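Local coordinates for protein hypothetical transcriptional regulator yurK (Bacillus subtilis, PDB 2IKK) that is a largely uncharacterised GntR-family regulator that probably binds DNA to control transcription, its C-terminal UTRA domain probably sensing a small-molecule effector, at residues K44-K49 with I152-F157; V59-I64 with T89-G94; P85-F90 with H98-Q103. One frame throughout, in Å; residues are numbered along the deposited sequence.

Contact 1: residues K44-K49 with I152-F157; sequences KPIAEK and IYCSLF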
ATOM      1  N   LYS A  44      -4.103  24.561  -6.388  1.00 28.86           N
ATOM      2  CA  LYS A  44      -3.099  24.722  -5.307  1.00 29.37           C
ATOM      3  C   LYS A  44      -2.313  23.448  -5.024  1.00 27.12           C
ATOM      4  O   LYS A  44      -1.071  23.485  -4.998  1.00 26.06           O
ATOM      5  CB  LYS A  44      -3.684  25.335  -4.018  1.00 31.01           C
ATOM      6  CG  LYS A  44      -4.098  26.826  -4.191  1.00 34.48           C
ATOM      7  CD  LYS A  44      -4.568  27.489  -2.909  1.00 33.69           C
ATOM      8  CE  LYS A  44      -4.660  29.053  -3.062  1.00 37.74           C
ATOM      9  NZ  LYS A  44      -5.287  29.724  -1.808  1.00 42.64           N
ATOM     10  N   PRO A  45      -3.008  22.320  -4.792  1.00 24.68           N
ATOM     11  CA  PRO A  45      -2.261  21.092  -4.560  1.00 24.65           C
ATOM     12  C   PRO A  45      -1.412  20.645  -5.722  1.00 23.49           C
ATOM     13  O   PRO A  45      -0.313  20.097  -5.531  1.00 25.05           O
ATOM     14  CB  PRO A  45      -3.360  20.025  -4.319  1.00 25.67           C
ATOM     15  CG  PRO A  45      -4.630  20.667  -4.511  1.00 24.91           C
ATOM     16  CD  PRO A  45      -4.474  22.134  -4.655  1.00 25.13           C
ATOM     17  N   ILE A  46      -1.897  20.829  -6.928  1.00 21.89           N
ATOM     18  CA  ILE A  46      -1.078  20.421  -8.102  1.00 22.20           C
ATOM     19  C   ILE A  46       0.136  21.382  -8.207  1.00 22.93           C
ATOM     20  O   ILE A  46       1.279  20.927  -8.449  1.00 21.93           O
ATOM     21  CB  ILE A  46      -1.901  20.451  -9.389  1.00 23.34           C
ATOM     22  CG1 ILE A  46      -2.967  19.322  -9.387  1.00 23.95           C
ATOM     23  CG2 ILE A  46      -0.984  20.336 -10.716  1.00 19.94           C
ATOM     24  CD1 ILE A  46      -2.421  17.942  -9.053  1.00 33.64           C
ATOM     25  N   ALA A  47      -0.094  22.686  -8.086  1.00 20.57           N
ATOM     26  CA  ALA A  47       1.082  23.582  -8.144  1.00 23.19           C
ATOM     27  C   ALA A  47       2.110  23.345  -7.026  1.00 23.94           C
ATOM     28  O   ALA A  47       3.340  23.465  -7.245  1.00 25.16           O
ATOM     29  CB  ALA A  47       0.666  25.093  -8.207  1.00 21.86           C
ATOM     30  N   GLU A  48       1.634  22.962  -5.852  1.00 25.79           N
ATOM     31  CA  GLU A  48       2.492  22.629  -4.717  1.00 28.83           C
ATOM     32  C   GLU A  48       3.337  21.390  -4.991  1.00 26.68           C
ATOM     33  O   GLU A  48       4.566  21.423  -4.800  1.00 28.30           O
ATOM     34  CB  GLU A  48       1.684  22.451  -3.415  1.00 30.07           C
ATOM     35  CG  GLU A  48       1.481  23.785  -2.691  1.00 35.69           C
ATOM     36  CD  GLU A  48       0.826  23.673  -1.277  1.00 37.64           C
ATOM     37  OE1 GLU A  48       1.060  22.616  -0.600  1.00 47.66           O
ATOM     38  OE2 GLU A  48       0.104  24.649  -0.875  1.00 46.55           O
ATOM     39  N   LYS A  49       2.708  20.349  -5.520  1.00 24.11           N
ATOM     40  CA  LYS A  49       3.431  19.135  -5.884  1.00 24.55           C
ATOM     41  C   LYS A  49       4.495  19.384  -6.987  1.00 24.02           C
ATOM     42  O   LYS A  49       5.623  18.787  -6.940  1.00 23.03           O
ATOM     43  CB  LYS A  49       2.446  18.066  -6.440  1.00 26.97           C
ATOM     44  CG  LYS A  49       2.300  16.857  -5.530  1.00 31.72           C
ATOM     45  CD  LYS A  49       0.877  16.434  -5.303  1.00 36.95           C
ATOM     46  CE  LYS A  49       0.173  15.918  -6.525  1.00 40.26           C
ATOM     47  NZ  LYS A  49       0.702  14.540  -6.918  1.00 43.91           N
ATOM     48  N   ILE A 152       8.552  16.382 -12.103  1.00 22.71           N
ATOM     49  CA  ILE A 152       8.269  16.388 -13.533  1.00 23.24           C
ATOM     50  C   ILE A 152       6.813  16.126 -13.894  1.00 23.35           C
ATOM     51  O   ILE A 152       6.327  16.688 -14.872  1.00 23.32           O
ATOM     52  CB  ILE A 152       9.148  15.470 -14.362  1.00 23.38           C
ATOM     53  CG1 ILE A 152       9.205  14.019 -13.796  1.00 23.74           C
ATOM     54  CG2 ILE A 152      10.604  16.123 -14.448  1.00 26.20           C
ATOM     55  CD1 ILE A 152       9.779  13.026 -14.850  1.00 24.97           C
ATOM     56  N   TYR A 153       6.145  15.306 -13.101  1.00 21.03           N
ATOM     57  CA  TYR A 153       4.707  15.160 -13.264  1.00 19.99           C
ATOM     58  C   TYR A 153       4.083  14.568 -12.002  1.00 18.88           C
ATOM     59  O   TYR A 153       4.793  14.037 -11.089  1.00 18.54           O
ATOM     60  CB  TYR A 153       4.391  14.322 -14.485  1.00 20.28           C
ATOM     61  CG  TYR A 153       4.853  12.853 -14.367  1.00 21.35           C
ATOM     62  CD1 TYR A 153       4.082  11.917 -13.711  1.00 24.49           C
ATOM     63  CD2 TYR A 153       6.031  12.405 -15.003  1.00 24.35           C
ATOM     64  CE1 TYR A 153       4.458  10.566 -13.610  1.00 26.53           C
ATOM     65  CE2 TYR A 153       6.414  11.083 -14.959  1.00 22.69           C
ATOM     66  CZ  TYR A 153       5.643  10.151 -14.198  1.00 23.60           C
ATOM     67  OH  TYR A 153       5.976   8.830 -14.055  1.00 28.64           O
ATOM     68  N   CYS A 154       2.753  14.681 -11.872  1.00 19.85           N
ATOM     69  CA  CYS A 154       2.168  14.009 -10.710  1.00 19.22           C
ATOM     70  C   CYS A 154       0.951  13.227 -11.149  1.00 20.73           C
ATOM     71  O   CYS A 154       0.313  13.638 -12.107  1.00 20.88           O
ATOM     72  CB  CYS A 154       1.867  15.020  -9.598  1.00 20.61           C
ATOM     73  SG  CYS A 154       0.813  16.426 -10.032  1.00 24.80           S
ATOM     74  N   SER A 155       0.596  12.150 -10.444  1.00 19.52           N
ATOM     75  CA  SER A 155      -0.453  11.256 -10.950  1.00 21.04           C
ATOM     76  C   SER A 155      -1.298  10.893  -9.757  1.00 21.43           C
ATOM     77  O   SER A 155      -0.809  10.802  -8.634  1.00 23.72           O
ATOM     78  CB  SER A 155       0.200   9.993 -11.578  1.00 21.73           C
ATOM     79  OG  SER A 155       0.968  10.117 -12.844  1.00 22.26           O
ATOM     80  N   LEU A 156      -2.580  10.669  -9.983  1.00 20.94           N
ATOM     81  CA  LEU A 156      -3.436  10.099  -8.949  1.00 22.79           C
ATOM     82  C   LEU A 156      -4.061   8.919  -9.677  1.00 22.83           C
ATOM     83  O   LEU A 156      -4.569   9.080 -10.789  1.00 23.42           O
ATOM     84  CB  LEU A 156      -4.482  11.074  -8.604  1.00 24.11           C
ATOM     85  CG  LEU A 156      -4.790  11.461  -7.172  1.00 31.99           C
ATOM     86  CD1 LEU A 156      -3.580  11.895  -6.304  1.00 29.14           C
ATOM     87  CD2 LEU A 156      -5.873  12.558  -7.277  1.00 34.35           C
ATOM     88  N   PHE A 157      -3.825   7.756  -9.126  1.00 20.84           N
ATOM     89  CA  PHE A 157      -4.401   6.502  -9.623  1.00 24.10           C
ATOM     90  C   PHE A 157      -5.482   6.068  -8.640  1.00 23.35           C
ATOM     91  O   PHE A 157      -5.229   6.028  -7.418  1.00 24.16           O
ATOM     92  CB  PHE A 157      -3.343   5.399  -9.736  1.00 24.39           C
ATOM     93  CG  PHE A 157      -2.120   5.744 -10.584  1.00 27.90           C
ATOM     94  CD1 PHE A 157      -2.124   5.515 -11.962  1.00 31.63           C
ATOM     95  CD2 PHE A 157      -0.959   6.241  -9.995  1.00 31.86           C
ATOM     96  CE1 PHE A 157      -0.996   5.797 -12.727  1.00 31.76           C
ATOM     97  CE2 PHE A 157       0.195   6.559 -10.804  1.00 26.02           C
ATOM     98  CZ  PHE A 157       0.156   6.296 -12.130  1.00 29.93           C
TER

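Contact 2: residues V59-I64 with T89-G94; sequences VELKRI and TFIADG. With SO4 (sulfate ion), chain C.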
ATOM      1  N   VAL A  59      -1.132  20.139 -18.394  1.00 18.54           N
ATOM      2  CA  VAL A  59      -1.953  19.258 -19.205  1.00 22.99           C
ATOM      3  C   VAL A  59      -2.556  18.229 -18.230  1.00 22.35           C
ATOM      4  O   VAL A  59      -1.804  17.574 -17.513  1.00 22.99           O
ATOM      5  CB  VAL A  59      -1.088  18.521 -20.261  1.00 23.13           C
ATOM      6  CG1 VAL A  59      -1.886  17.498 -20.973  1.00 26.52           C
ATOM      7  CG2 VAL A  59      -0.535  19.552 -21.232  1.00 24.64           C
ATOM      8  N   GLU A  60      -3.895  18.117 -18.188  1.00 23.19           N
ATOM      9  CA  GLU A  60      -4.583  17.109 -17.323  1.00 22.17           C
ATOM     10  C   GLU A  60      -4.946  15.908 -18.157  1.00 24.36           C
ATOM     11  O   GLU A  60      -5.840  15.988 -18.994  1.00 25.89           O
ATOM     12  CB  GLU A  60      -5.805  17.751 -16.651  1.00 24.00           C
ATOM     13  CG  GLU A  60      -6.530  16.777 -15.676  1.00 25.88           C
ATOM     14  CD  GLU A  60      -7.576  17.488 -14.854  1.00 30.36           C
ATOM     15  OE1 GLU A  60      -8.613  17.737 -15.468  1.00 32.77           O
ATOM     16  OE2 GLU A  60      -7.331  17.884 -13.678  1.00 32.66           O
ATOM     17  N   LEU A  61      -4.181  14.834 -18.025  1.00 22.52           N
ATOM     18  CA  LEU A  61      -4.361  13.707 -18.859  1.00 22.90           C
ATOM     19  C   LEU A  61      -5.147  12.709 -18.027  1.00 21.62           C
ATOM     20  O   LEU A  61      -4.701  12.288 -16.961  1.00 22.06           O
ATOM     21  CB  LEU A  61      -3.001  13.123 -19.232  1.00 22.22           C
ATOM     22  CG  LEU A  61      -3.012  11.699 -19.800  1.00 24.22           C
ATOM     23  CD1 LEU A  61      -3.702  11.745 -21.128  1.00 23.32           C
ATOM     24  CD2 LEU A  61      -1.657  11.026 -19.943  1.00 25.21           C
ATOM     25  N   LYS A  62      -6.287  12.294 -18.556  1.00 23.08           N
ATOM     26  CA  LYS A  62      -7.115  11.217 -17.927  1.00 23.85           C
ATOM     27  C   LYS A  62      -7.106   9.926 -18.772  1.00 24.46           C
ATOM     28  O   LYS A  62      -7.330   9.922 -20.000  1.00 24.22           O
ATOM     29  CB  LYS A  62      -8.543  11.697 -17.685  1.00 22.28           C
ATOM     30  CG  LYS A  62      -8.571  12.903 -16.784  1.00 26.58           C
ATOM     31  CD  LYS A  62     -10.015  13.328 -16.466  1.00 27.40           C
ATOM     32  CE  LYS A  62     -10.056  14.359 -15.337  1.00 32.81           C
ATOM     33  NZ  LYS A  62     -11.430  14.972 -15.370  1.00 38.78           N
ATOM     34  N   ARG A  63      -6.752   8.831 -18.119  1.00 22.22           N
ATOM     35  CA  ARG A  63      -6.718   7.567 -18.793  1.00 24.70           C
ATOM     36  C   ARG A  63      -7.345   6.464 -17.952  1.00 25.85           C
ATOM     37  O   ARG A  63      -7.309   6.534 -16.756  1.00 24.58           O
ATOM     38  CB  ARG A  63      -5.293   7.184 -19.099  1.00 23.77           C
ATOM     39  CG  ARG A  63      -4.567   8.210 -20.081  1.00 27.26           C
ATOM     40  CD  ARG A  63      -3.174   7.700 -20.615  1.00 28.58           C
ATOM     41  NE  ARG A  63      -2.217   7.469 -19.529  1.00 34.82           N
ATOM     42  CZ  ARG A  63      -0.944   7.049 -19.674  1.00 36.19           C
ATOM     43  NH1 ARG A  63      -0.399   6.818 -20.882  1.00 34.44           N
ATOM     44  NH2 ARG A  63      -0.173   6.868 -18.587  1.00 38.38           N
ATOM     45  N   ILE A  64      -7.824   5.422 -18.611  1.00 27.04           N
ATOM     46  CA  ILE A  64      -8.321   4.232 -17.880  1.00 28.56           C
ATOM     47  C   ILE A  64      -7.486   3.084 -18.300  1.00 28.49           C
ATOM     48  O   ILE A  64      -7.215   2.919 -19.493  1.00 29.98           O
ATOM     49  CB  ILE A  64      -9.819   3.955 -18.171  1.00 29.63           C
ATOM     50  CG1 ILE A  64     -10.625   5.186 -17.805  1.00 30.44           C
ATOM     51  CG2 ILE A  64     -10.397   2.832 -17.222  1.00 28.55           C
ATOM     52  CD1 ILE A  64     -12.129   5.124 -18.205  1.00 32.14           C
ATOM     53  N   THR A  89       0.374  17.617 -27.478  1.00 29.07           N
ATOM     54  CA  THR A  89       0.272  17.292 -28.899  1.00 29.88           C
ATOM     55  C   THR A  89       0.728  15.852 -29.168  1.00 29.82           C
ATOM     56  O   THR A  89       0.433  15.317 -30.244  1.00 29.70           O
ATOM     57  CB  THR A  89       1.031  18.336 -29.789  1.00 29.92           C
ATOM     58  OG1 THR A  89       2.442  18.148 -29.604  1.00 31.49           O
ATOM     59  CG2 THR A  89       0.654  19.774 -29.413  1.00 30.73           C
ATOM     60  N   PHE A  90       1.426  15.227 -28.202  1.00 26.64           N
ATOM     61  CA  PHE A  90       1.864  13.838 -28.326  1.00 25.66           C
ATOM     62  C   PHE A  90       0.878  12.811 -27.779  1.00 23.56           C
ATOM     63  O   PHE A  90       1.119  11.611 -27.929  1.00 24.30           O
ATOM     64  CB  PHE A  90       3.260  13.642 -27.675  1.00 23.50           C
ATOM     65  CG  PHE A  90       4.307  14.563 -28.247  1.00 27.91           C
ATOM     66  CD1 PHE A  90       4.793  14.374 -29.576  1.00 29.94           C
ATOM     67  CD2 PHE A  90       4.757  15.651 -27.518  1.00 29.96           C
ATOM     68  CE1 PHE A  90       5.728  15.268 -30.133  1.00 28.44           C
ATOM     69  CE2 PHE A  90       5.708  16.558 -28.054  1.00 32.04           C
ATOM     70  CZ  PHE A  90       6.164  16.371 -29.404  1.00 28.09           C
ATOM     71  N   ILE A  91      -0.204  13.285 -27.149  1.00 25.16           N
ATOM     72  CA  ILE A  91      -1.100  12.394 -26.399  1.00 24.36           C
ATOM     73  C   ILE A  91      -2.050  11.668 -27.380  1.00 26.22           C
ATOM     74  O   ILE A  91      -2.774  12.315 -28.146  1.00 26.10           O
ATOM     75  CB  ILE A  91      -1.884  13.166 -25.330  1.00 24.77           C
ATOM     76  CG1 ILE A  91      -0.902  13.657 -24.292  1.00 20.04           C
ATOM     77  CG2 ILE A  91      -3.045  12.238 -24.772  1.00 23.14           C
ATOM     78  CD1 ILE A  91      -1.550  14.565 -23.289  1.00 22.62           C
ATOM     79  N   ALA A  92      -2.056  10.344 -27.301  1.00 27.50           N
ATOM     80  CA  ALA A  92      -2.983   9.517 -28.105  1.00 28.56           C
ATOM     81  C   ALA A  92      -3.118   8.169 -27.456  1.00 28.35           C
ATOM     82  O   ALA A  92      -2.263   7.754 -26.705  1.00 29.94           O
ATOM     83  CB  ALA A  92      -2.411   9.354 -29.521  1.00 27.41           C
ATOM     84  N   ASP A  93      -4.172   7.422 -27.761  1.00 31.31           N
ATOM     85  CA  ASP A  93      -4.202   6.020 -27.285  1.00 32.39           C
ATOM     86  C   ASP A  93      -2.943   5.250 -27.629  1.00 32.58           C
ATOM     87  O   ASP A  93      -2.457   5.338 -28.773  1.00 33.90           O
ATOM     88  CB  ASP A  93      -5.444   5.265 -27.844  1.00 34.08           C
ATOM     89  CG  ASP A  93      -6.740   5.745 -27.223  1.00 39.64           C
ATOM     90  OD1 ASP A  93      -6.719   6.393 -26.155  1.00 43.69           O
ATOM     91  OD2 ASP A  93      -7.815   5.506 -27.811  1.00 48.03           O
ATOM     92  N   GLY A  94      -2.422   4.492 -26.659  1.00 31.70           N
ATOM     93  CA  GLY A  94      -1.257   3.603 -26.899  1.00 31.90           C
ATOM     94  C   GLY A  94       0.092   4.294 -26.677  1.00 31.55           C
ATOM     95  O   GLY A  94       1.152   3.638 -26.675  1.00 32.62           O
TER
HETATM   96  S   SO4 C 243       3.112   5.467 -19.689  1.00 39.68           S
HETATM   97  O1  SO4 C 243       2.272   6.296 -20.552  1.00 36.42           O
HETATM   98  O2  SO4 C 243       3.217   4.105 -20.223  1.00 42.58           O
HETATM   99  O3  SO4 C 243       2.561   5.450 -18.360  1.00 42.99           O
HETATM  100  O4  SO4 C 243       4.511   5.966 -19.649  1.00 41.26           O
HETATM  101  O   HOH W   1      -1.354   6.992 -23.475  1.00 30.95           O

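Contact 3: residues P85-F90 with H98-Q103; sequences PGIDTF and HDILKQ. With SO4 (sulfate ion), chain C.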
ATOM      1  N   PRO A  85       6.904  22.053 -23.016  1.00 26.49           N
ATOM      2  CA  PRO A  85       6.017  22.791 -23.906  1.00 25.94           C
ATOM      3  C   PRO A  85       5.460  21.909 -25.089  1.00 27.09           C
ATOM      4  O   PRO A  85       6.185  21.088 -25.641  1.00 25.61           O
ATOM      5  CB  PRO A  85       6.907  23.976 -24.385  1.00 27.75           C
ATOM      6  CG  PRO A  85       8.325  23.466 -24.209  1.00 27.36           C
ATOM      7  CD  PRO A  85       8.262  22.613 -22.947  1.00 26.40           C
ATOM      8  N   GLY A  86       4.158  22.043 -25.382  1.00 26.76           N
ATOM      9  CA  GLY A  86       3.514  21.259 -26.421  1.00 27.54           C
ATOM     10  C   GLY A  86       3.310  19.764 -26.141  1.00 27.38           C
ATOM     11  O   GLY A  86       3.024  19.004 -27.060  1.00 27.35           O
ATOM     12  N   ILE A  87       3.428  19.336 -24.885  1.00 25.66           N
ATOM     13  CA  ILE A  87       3.410  17.862 -24.585  1.00 25.90           C
ATOM     14  C   ILE A  87       2.011  17.270 -24.874  1.00 24.75           C
ATOM     15  O   ILE A  87       1.860  16.109 -25.274  1.00 25.21           O
ATOM     16  CB  ILE A  87       3.879  17.521 -23.141  1.00 25.48           C
ATOM     17  CG1 ILE A  87       4.030  15.976 -22.976  1.00 24.87           C
ATOM     18  CG2 ILE A  87       2.910  18.184 -22.108  1.00 26.87           C
ATOM     19  CD1 ILE A  87       5.008  15.583 -21.816  1.00 27.28           C
ATOM     20  N   ASP A  88       0.982  18.078 -24.768  1.00 25.03           N
ATOM     21  CA  ASP A  88      -0.367  17.621 -25.152  1.00 26.57           C
ATOM     22  C   ASP A  88      -0.491  17.107 -26.603  1.00 28.58           C
ATOM     23  O   ASP A  88      -1.399  16.313 -26.937  1.00 27.77           O
ATOM     24  CB  ASP A  88      -1.409  18.722 -24.938  1.00 27.20           C
ATOM     25  CG  ASP A  88      -1.030  20.031 -25.590  1.00 29.24           C
ATOM     26  OD1 ASP A  88       0.112  20.507 -25.406  1.00 29.00           O
ATOM     27  OD2 ASP A  88      -1.879  20.597 -26.298  1.00 35.37           O
ATOM     28  N   THR A  89       0.374  17.617 -27.478  1.00 29.07           N
ATOM     29  CA  THR A  89       0.272  17.292 -28.899  1.00 29.88           C
ATOM     30  C   THR A  89       0.728  15.852 -29.168  1.00 29.82           C
ATOM     31  O   THR A  89       0.433  15.317 -30.244  1.00 29.70           O
ATOM     32  CB  THR A  89       1.031  18.336 -29.789  1.00 29.92           C
ATOM     33  OG1 THR A  89       2.442  18.148 -29.604  1.00 31.49           O
ATOM     34  CG2 THR A  89       0.654  19.774 -29.413  1.00 30.73           C
ATOM     35  N   PHE A  90       1.426  15.227 -28.202  1.00 26.64           N
ATOM     36  CA  PHE A  90       1.864  13.838 -28.326  1.00 25.66           C
ATOM     37  C   PHE A  90       0.878  12.811 -27.779  1.00 23.56           C
ATOM     38  O   PHE A  90       1.119  11.611 -27.929  1.00 24.30           O
ATOM     39  CB  PHE A  90       3.260  13.642 -27.675  1.00 23.50           C
ATOM     40  CG  PHE A  90       4.307  14.563 -28.247  1.00 27.91           C
ATOM     41  CD1 PHE A  90       4.793  14.374 -29.576  1.00 29.94           C
ATOM     42  CD2 PHE A  90       4.757  15.651 -27.518  1.00 29.96           C
ATOM     43  CE1 PHE A  90       5.728  15.268 -30.133  1.00 28.44           C
ATOM     44  CE2 PHE A  90       5.708  16.558 -28.054  1.00 32.04           C
ATOM     45  CZ  PHE A  90       6.164  16.371 -29.404  1.00 28.09           C
ATOM     46  N   HIS A  98       6.178   7.992 -20.908  1.00 27.70           N
ATOM     47  CA  HIS A  98       7.596   7.929 -20.543  1.00 29.26           C
ATOM     48  C   HIS A  98       8.474   7.995 -21.771  1.00 29.33           C
ATOM     49  O   HIS A  98       9.471   8.733 -21.800  1.00 27.56           O
ATOM     50  CB  HIS A  98       7.879   6.720 -19.700  1.00 30.39           C
ATOM     51  CG  HIS A  98       7.545   6.943 -18.265  1.00 33.08           C
ATOM     52  ND1 HIS A  98       6.242   6.958 -17.809  1.00 40.53           N
ATOM     53  CD2 HIS A  98       8.318   7.225 -17.196  1.00 39.78           C
ATOM     54  CE1 HIS A  98       6.230   7.226 -16.516  1.00 41.73           C
ATOM     55  NE2 HIS A  98       7.476   7.418 -16.121  1.00 38.39           N
ATOM     56  N   ASP A  99       8.033   7.328 -22.837  1.00 28.87           N
ATOM     57  CA  ASP A  99       8.687   7.476 -24.153  1.00 29.85           C
ATOM     58  C   ASP A  99       8.724   8.903 -24.714  1.00 29.15           C
ATOM     59  O   ASP A  99       9.757   9.334 -25.239  1.00 30.35           O
ATOM     60  CB  ASP A  99       7.990   6.547 -25.152  1.00 31.15           C
ATOM     61  CG  ASP A  99       8.532   5.151 -25.110  1.00 36.10           C
ATOM     62  OD1 ASP A  99       9.410   4.863 -24.240  1.00 36.88           O
ATOM     63  OD2 ASP A  99       8.083   4.345 -25.963  1.00 40.99           O
ATOM     64  N   ILE A 100       7.616   9.648 -24.555  1.00 26.74           N
ATOM     65  CA  ILE A 100       7.502  11.038 -25.017  1.00 26.17           C
ATOM     66  C   ILE A 100       8.473  11.873 -24.198  1.00 25.96           C
ATOM     67  O   ILE A 100       9.269  12.608 -24.744  1.00 27.00           O
ATOM     68  CB  ILE A 100       6.031  11.574 -24.847  1.00 25.12           C
ATOM     69  CG1 ILE A 100       5.122  10.868 -25.863  1.00 25.02           C
ATOM     70  CG2 ILE A 100       5.921  13.088 -24.991  1.00 23.60           C
ATOM     71  CD1 ILE A 100       5.692  10.772 -27.345  1.00 25.13           C
ATOM     72  N   LEU A 101       8.463  11.720 -22.894  1.00 25.33           N
ATOM     73  CA  LEU A 101       9.365  12.511 -22.068  1.00 25.76           C
ATOM     74  C   LEU A 101      10.818  12.269 -22.460  1.00 26.12           C
ATOM     75  O   LEU A 101      11.589  13.210 -22.613  1.00 27.46           O
ATOM     76  CB  LEU A 101       9.193  12.157 -20.575  1.00 26.19           C
ATOM     77  CG  LEU A 101       7.880  12.702 -19.941  1.00 29.58           C
ATOM     78  CD1 LEU A 101       7.641  11.969 -18.573  1.00 33.66           C
ATOM     79  CD2 LEU A 101       7.892  14.157 -19.746  1.00 27.17           C
ATOM     80  N   LYS A 102      11.178  11.012 -22.621  1.00 28.08           N
ATOM     81  CA  LYS A 102      12.521  10.619 -23.038  1.00 28.77           C
ATOM     82  C   LYS A 102      12.933  11.117 -24.424  1.00 30.49           C
ATOM     83  O   LYS A 102      13.973  11.818 -24.567  1.00 29.81           O
ATOM     84  CB  LYS A 102      12.677   9.131 -22.908  1.00 29.79           C
ATOM     85  CG  LYS A 102      14.117   8.685 -23.132  1.00 32.67           C
ATOM     86  CD  LYS A 102      14.404   7.528 -22.270  1.00 38.27           C
ATOM     87  CE  LYS A 102      15.782   6.982 -22.585  1.00 40.50           C
ATOM     88  NZ  LYS A 102      15.751   5.508 -22.361  1.00 46.56           N
ATOM     89  N   GLN A 103      12.138  10.788 -25.449  1.00 28.99           N
ATOM     90  CA  GLN A 103      12.534  11.233 -26.811  1.00 31.18           C
ATOM     91  C   GLN A 103      12.315  12.722 -27.112  1.00 30.40           C
ATOM     92  O   GLN A 103      13.141  13.375 -27.780  1.00 29.85           O
ATOM     93  CB  GLN A 103      11.918  10.308 -27.904  1.00 30.90           C
ATOM     94  CG  GLN A 103      12.866   9.283 -28.569  1.00 35.42           C
ATOM     95  CD  GLN A 103      14.047   8.800 -27.681  1.00 41.16           C
ATOM     96  OE1 GLN A 103      15.221   9.156 -27.915  1.00 44.88           O
ATOM     97  NE2 GLN A 103      13.736   8.015 -26.667  1.00 38.18           N
TER
HETATM   98  S   SO4 C 243       3.112   5.467 -19.689  1.00 39.68           S
HETATM   99  O1  SO4 C 243       2.272   6.296 -20.552  1.00 36.42           O
HETATM  100  O2  SO4 C 243       3.217   4.105 -20.223  1.00 42.58           O
HETATM  101  O3  SO4 C 243       2.561   5.450 -18.360  1.00 42.99           O
HETATM  102  O4  SO4 C 243       4.511   5.966 -19.649  1.00 41.26           O

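Contact 1: residues K44-K49 with I152-F157
C154 on the strand 152-157 faces the helix 44-49 and meets I46 and K49 there. The cysteine side chain is short, and its sulfur is large, polarisable and only weakly polar, so it can lie against an aliphatic end and the methylenes of a lysine. From the isoleucine comes CD1, lying 3.7 Å from C154 SG; from the lysine comes the methylene CE, 3.6 Å from the same SG. K49 does not run straight: bends at chi2, chi3 (66°) and chi4 (72°) fold its tail down against the cysteine. The modelled approach of K49 NZ to C154 CB, 3.0 Å, is shorter than normal packing, so the exact place of the ammonium is doubtful. No hydrogen bond joins the two segments.

The ammonium is probably drawn inward by strand 136-146, where D141 forms a salt bridge with it and T143 a weak hydrogen bond. I46 also rests on H78 of strand 71-80, so the helix covers more than one strand. On the far side of the strand from the helix, S155 hydrogen-bonds T77. The segment axes come within 9.1 Å at 136°, close enough for side chains to touch but not backbones. The chemistry is therefore mixed: aliphatic carbon and sulfur fill the interface, while a lysine laid over the cysteine carries its charge toward D141 on the sheet, a link that probably adds to the apolar touch.

Contact 2: residues V59-I64 with T89-G94
L61 and I91 mark where the strand 59-64 and the loop 89-94 come closest, their CA atoms 8.3 Å apart, so that side chains rather than backbone hydrogen bonds join them. As in any extended strand the residues alternate: V59, L61 and R63 turn toward the loop, while E60 and K62 lie on the other face, where K62 pairs with E124 and E60 hydrogen-bonds H78.

Within 89-94, I91 alone touches the strand segment. Its two branches divide the work. CG1 carries CD1 outward on an extended chain (chi2 173°) to meet V59 tip to tip, I91 CD1 lying 3.8 Å from V59 CG1. The shorter branch, CG2, packs 3.7 Å from L61 CD1 as the leucine and isoleucine pass side by side, pointing opposite ways. Beta-branched valine and isoleucine and the forked leucine give broad hydrocarbon surfaces here, and H37 and M97 add to the cover of I91.

R63 continues the same face but works by charge. A bend at chi3 (-61°) carries its guanidinium to a sulfate, which lies at the group's edge with its sulfur in plane. R63 NH1 gives sulfate O1 a bond of 2.7 Å at 160°, and R63 NH2 gives O3 one of 3.1 Å, with a further weak bond to O1. E75 forms a salt bridge with NH2 and probably helps to fix the group's rotation. A water takes a 2.8 Å bond from R63 NH1 and passes a weak one to A92 O.

M97 N and H98 also hydrogen-bond the sulfate. The ion probably came from the crystallisation liquor, but an anion held between a strand arginine and a helix start is consistent with the effector-binding pocket of UTRA domains.

Contact 3: residues P85-F90 with H98-Q103
I100 packs against F90 and I87, the interface by which a 3-10 turn, 87-90, docks on the alpha helix 97-105 of the UTRA domain. The isoleucine loses the most surface, and its branching explains why it suits the place: CD1 goes to F90, while CG2 lies between F90 and I87. I100 CD1 reaches F90 CB at 3.8 Å, and I100 CG2 lies equally close to F90 CD2, approaching the ring obliquely. Toward I87 the same CG2 comes within 4.0 Å of I87 CG1, the two side chains crossing at a slant.

I87 is stretched out, with CG1 anti to the backbone N (chi1 -172°), and this carries its CD1 past I100 to L101, where I87 CD1 and L101 CD2 are 3.8 Å apart. I87 also touches V59 of strand 57-66, so this buried aliphatic side chain packs between helix and sheet. F90, only partly buried, packs across I100 and also touches Q104 and Y105.

The turn is locked from within by T89, whose OG1 and N both bond to G86 O; the same hydroxyl oxygen stands over one face of the F90 ring. G86 itself has a positive phi, which glycine adopts readily.

At the beginning of the helix, H98 gives sulfate O4 two hydrogen bonds, from its backbone N at 2.9 Å and from ND1, at the ring edge and in its plane, at 2.7 Å.

In the fold
Contacts 2 and 3 form one continuous patch: their centres are 10 Å apart, they share T89 and F90, and V59 CG2 touches I87 CG2 at 3.8 Å. Both also reach the same sulfate, contact 2 through the strand 59-64 and contact 3 through the helix start, so the packing of the loop against both strand and helix probably helps to set R63 and H98 relative to each other. Contact 1 lies farther off, its centre about 16 Å from that of contact 2 and about 17 Å from that of contact 3. It still meets contact 3, where Y153 CE2 lies 3.9 Å from L101 CD1 and the Y153 and H98 rings stand nearly perpendicular.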